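Local coordinates for protein bacterial regulatory proteins, tetR family (Corynebacterium glutamicum, PDB 3AQT) that probably binds DNA as a TetR-family transcriptional repressor and takes up resorcinol as its inducer in an all-helical ligand-binding domain, at residues 132-135 against 139-142; 216-221 against 226-231. All coordinates share one frame; numbering follows the deposited sequence.

Contact 1 of 2, residues 132-135 against 139-142; sequences RHSL and IWGG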
# COMPACT_ATOMS: atom_id res chain seq x y z
N ARG B 132 -1.15 16.30 -5.16
CA ARG B 132 -1.93 17.54 -5.06
C ARG B 132 -3.41 17.29 -5.38
O ARG B 132 -4.29 17.86 -4.74
CB ARG B 132 -1.36 18.61 -6.00
CG ARG B 132 0.14 18.76 -5.86
CD ARG B 132 0.62 20.19 -5.72
NE ARG B 132 0.79 20.87 -6.99
CZ ARG B 132 1.66 21.86 -7.19
NH1 ARG B 132 2.44 22.27 -6.19
NH2 ARG B 132 1.75 22.45 -8.37
N HIS B 133 -3.68 16.44 -6.35
CA HIS B 133 -5.06 16.15 -6.70
C HIS B 133 -5.75 15.43 -5.54
O HIS B 133 -6.95 15.60 -5.33
CB HIS B 133 -5.12 15.27 -7.94
CG HIS B 133 -6.13 15.73 -8.94
ND1 HIS B 133 -5.82 16.59 -9.97
CD2 HIS B 133 -7.46 15.48 -9.05
CE1 HIS B 133 -6.91 16.85 -10.68
NE2 HIS B 133 -7.91 16.19 -10.14
N SER B 134 -4.99 14.64 -4.80
CA SER B 134 -5.54 13.89 -3.69
C SER B 134 -5.93 14.78 -2.52
O SER B 134 -6.89 14.50 -1.82
CB SER B 134 -4.54 12.84 -3.21
OG SER B 134 -4.39 11.83 -4.19
N LEU B 135 -5.18 15.85 -2.31
CA LEU B 135 -5.46 16.76 -1.21
C LEU B 135 -6.45 17.84 -1.60
O LEU B 135 -6.79 18.69 -0.78
CB LEU B 135 -4.16 17.41 -0.72
CG LEU B 135 -3.00 16.44 -0.48
CD1 LEU B 135 -1.80 17.22 0.05
CD2 LEU B 135 -3.41 15.34 0.49
N ILE B 139 -13.56 13.65 -3.94
CA ILE B 139 -13.74 12.30 -4.46
C ILE B 139 -12.43 11.51 -4.45
O ILE B 139 -12.44 10.31 -4.18
CB ILE B 139 -14.37 12.36 -5.88
CG1 ILE B 139 -14.94 11.00 -6.26
CG2 ILE B 139 -13.34 12.81 -6.90
CD1 ILE B 139 -16.30 10.81 -5.81
N TRP B 140 -11.31 12.17 -4.74
CA TRP B 140 -10.01 11.50 -4.75
C TRP B 140 -9.63 11.04 -3.36
O TRP B 140 -9.28 9.88 -3.15
CB TRP B 140 -8.92 12.43 -5.28
CG TRP B 140 -8.81 12.43 -6.77
CD1 TRP B 140 -9.77 12.80 -7.67
CD2 TRP B 140 -7.68 12.01 -7.54
NE1 TRP B 140 -9.30 12.62 -8.95
CE2 TRP B 140 -8.02 12.14 -8.90
CE3 TRP B 140 -6.40 11.53 -7.20
CZ2 TRP B 140 -7.14 11.81 -9.93
CZ3 TRP B 140 -5.52 11.20 -8.23
CH2 TRP B 140 -5.90 11.34 -9.58
N GLY B 141 -9.68 11.96 -2.41
CA GLY B 141 -9.35 11.61 -1.04
C GLY B 141 -10.16 10.41 -0.62
O GLY B 141 -9.68 9.55 0.13
N GLY B 142 -11.39 10.34 -1.10
CA GLY B 142 -12.25 9.22 -0.76
C GLY B 142 -11.75 7.92 -1.35
O GLY B 142 -11.91 6.86 -0.74
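Chi1 of Trp140, -86°, sets CG beside the backbone N and anti to the carbonyl carbon, which turns the indole toward His133, whose own chi1 of -135°, off the staggered values, brings the imidazole CD2 over one face of the indole. The pair is a worked example of an aromatic contact that fits no ideal class: the ring planes stand at 48°, neither stacked nor edge-to-face. His133 CD2 does most of the touching, 3.4 Å from Trp140 CE2 and offset toward the rim of the indole. Further along the same ring system, His133 CB sits over the six-membered ring, 4.0 Å from its centroid and almost on the normal, a regular CH-pi contact. Ser134 comes to the indole differently, with OG at the edge and near the ring plane, 3.6 Å from Trp140 CE3. That hydroxyl is hydrogen-bonded back to Leu130 O, within its own helix. The backbones come nearest at Ser134 and Gly141, whose CA atoms are 5.2 Å apart.

The contact closes the turn between helix 119-134 and helix 138-146 in the C-terminal, ligand-binding part of the TetR fold. Trp140 also meets Phe102 edge-to-face and packs on Ala101 and Val105, so helix 90-111 joins the cluster. No hydrogen bond bridges the two segments: what passes between them is van der Waals and CH-pi contact, while the buried serine hydroxyl has its polar partner in the preceding helical turn.

Contact 2 of 2, residues 216-221 against 226-231; sequences AMLRMV and AEAREI
A helical hairpin near the C-terminal end of the TetR-type ligand-binding domain folds the short helix 225-231 back against helix 209-220, and its inner face is built round Leu218, Arg219 and Ala228. The small Ala228 methyl is met by two neighbouring side chains. Leu218 CB lies 3.9 Å from Ala228 CB, and the aliphatic part of Arg219 reaches the same methyl through CG, 3.7 Å from Ala228 CB. Leu218 then extends past the alanine: its CD1 is 3.7 Å from Ala228 O and 3.8 Å from Ile231 CG2, the leucine and isoleucine side chains crossing at about a right angle. Ile231 has CG2 anti to the backbone N (CG1 at chi1 -61°), which presents that methyl to the leucine.

Such a hairpin shows how a small residue permits close helix packing: the local axes approach to 8.6 Å at 136°, well short of antiparallel, and the CA atoms of Leu218 and Ala228 are only 5.8 Å apart. Leu218 also packs on Ala120 and Ala124 of helix 119-134, which continue the apolar layer.

Arg219 combines two roles. Its chain bends at chi3 (-85°), turning the guanidinium toward the start of the second helix, where NH1 is hydrogen-bonded to Ala225 O and lies 4.0 Å from Ala228 CB. The hairpin also borders the dimer interface: Met220, a selenomethionine here, packs on Met220 of the second subunit, and its carbonyl oxygen accepts a hydrogen bond from Arg219 NH1 of that subunit.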
# COMPACT_ATOMS: atom_id res chain seq x y z
N ALA B 216 11.54 11.14 -2.56
CA ALA B 216 11.75 9.79 -2.04
C ALA B 216 11.60 8.75 -3.15
O ALA B 216 12.34 7.77 -3.19
CB ALA B 216 10.77 9.49 -0.91
N MSE B 217 10.65 8.96 -4.05
CA MSE B 217 10.45 8.02 -5.15
C MSE B 217 11.62 8.12 -6.12
O MSE B 217 12.03 7.11 -6.71
CB MSE B 217 9.12 8.26 -5.86
CG MSE B 217 7.88 7.92 -5.03
SE MSE B 217 7.90 6.15 -4.19
CE MSE B 217 8.26 5.09 -5.75
N LEU B 218 12.16 9.33 -6.28
CA LEU B 218 13.29 9.53 -7.17
C LEU B 218 14.50 8.82 -6.59
O LEU B 218 15.27 8.20 -7.32
CB LEU B 218 13.61 11.03 -7.34
CG LEU B 218 12.70 11.78 -8.32
CD1 LEU B 218 13.13 13.23 -8.44
CD2 LEU B 218 12.77 11.11 -9.68
N ARG B 219 14.66 8.90 -5.28
CA ARG B 219 15.79 8.22 -4.66
C ARG B 219 15.60 6.71 -4.81
O ARG B 219 16.55 5.97 -5.08
CB ARG B 219 15.91 8.62 -3.19
CG ARG B 219 16.49 10.01 -3.00
CD ARG B 219 16.87 10.27 -1.56
NE ARG B 219 15.73 10.75 -0.79
CZ ARG B 219 15.45 12.03 -0.61
NH1 ARG B 219 16.22 12.96 -1.14
NH2 ARG B 219 14.37 12.38 0.09
N MSE B 220 14.36 6.25 -4.67
CA MSE B 220 14.07 4.84 -4.80
C MSE B 220 14.49 4.30 -6.16
O MSE B 220 14.86 3.13 -6.27
CB MSE B 220 12.59 4.56 -4.58
CG MSE B 220 12.28 3.07 -4.58
SE MSE B 220 10.40 2.69 -4.54
CE MSE B 220 10.13 2.65 -6.47
N VAL B 221 14.42 5.13 -7.20
CA VAL B 221 14.82 4.67 -8.53
C VAL B 221 16.25 5.00 -8.95
O VAL B 221 16.59 4.95 -10.14
CB VAL B 221 13.82 5.13 -9.63
CG1 VAL B 221 12.52 4.34 -9.49
CG2 VAL B 221 13.56 6.62 -9.55
N ALA B 226 20.71 14.18 -2.79
CA ALA B 226 20.60 15.64 -2.86
C ALA B 226 19.97 16.14 -4.16
O ALA B 226 19.23 17.13 -4.16
CB ALA B 226 21.96 16.28 -2.67
N GLU B 227 20.27 15.48 -5.27
CA GLU B 227 19.72 15.91 -6.54
C GLU B 227 18.20 15.72 -6.57
O GLU B 227 17.48 16.59 -7.07
CB GLU B 227 20.39 15.15 -7.68
CG GLU B 227 19.84 15.49 -9.04
CD GLU B 227 20.70 14.94 -10.17
OE1 GLU B 227 21.42 13.95 -9.93
OE2 GLU B 227 20.64 15.49 -11.29
N ALA B 228 17.73 14.61 -6.02
CA ALA B 228 16.31 14.28 -5.98
C ALA B 228 15.44 15.43 -5.47
O ALA B 228 14.46 15.80 -6.11
CB ALA B 228 16.08 13.05 -5.11
N ARG B 229 15.80 15.97 -4.32
CA ARG B 229 15.05 17.07 -3.72
C ARG B 229 14.94 18.24 -4.70
O ARG B 229 13.87 18.80 -4.91
CB ARG B 229 15.75 17.51 -2.43
CG ARG B 229 15.11 18.69 -1.72
CD ARG B 229 13.68 18.40 -1.30
NE ARG B 229 12.95 19.62 -0.99
CZ ARG B 229 11.69 19.65 -0.57
NH1 ARG B 229 11.02 18.52 -0.41
NH2 ARG B 229 11.10 20.81 -0.32
N GLU B 230 16.06 18.60 -5.31
CA GLU B 230 16.09 19.70 -6.27
C GLU B 230 15.15 19.45 -7.44
O GLU B 230 14.40 20.34 -7.85
CB GLU B 230 17.51 19.91 -6.79
CG GLU B 230 17.60 20.81 -8.01
CD GLU B 230 17.82 20.04 -9.31
OE1 GLU B 230 18.73 19.18 -9.34
OE2 GLU B 230 17.10 20.31 -10.29
N ILE B 231 15.20 18.25 -7.99
CA ILE B 231 14.35 17.92 -9.12
C ILE B 231 12.87 17.98 -8.74
O ILE B 231 12.04 18.43 -9.52
CB ILE B 231 14.67 16.52 -9.66
CG1 ILE B 231 16.12 16.48 -10.14
CG2 ILE B 231 13.71 16.18 -10.79
CD1 ILE B 231 16.41 16.62 -11.63

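Both are buried contacts between consecutive helices of the C-terminal domain, yet they share no helix: contact 1 joins 119-134 to 138-146, contact 2 joins 209-220 to 225-231. Their centres lie about 23 Å apart and they do not touch. Contact 1 sits nearer the centre of the folded chain, its own centre about 9 Å away against about 21 Å for contact 2. Aromatic rings dominate the first, aliphatic groups the second. Helix 119-134 still relates them, carrying one side of contact 1 and, nearer its start, packing on contact 2. The outlying contact 2 also meets the second subunit, whereas no other chain touches the segments of contact 1.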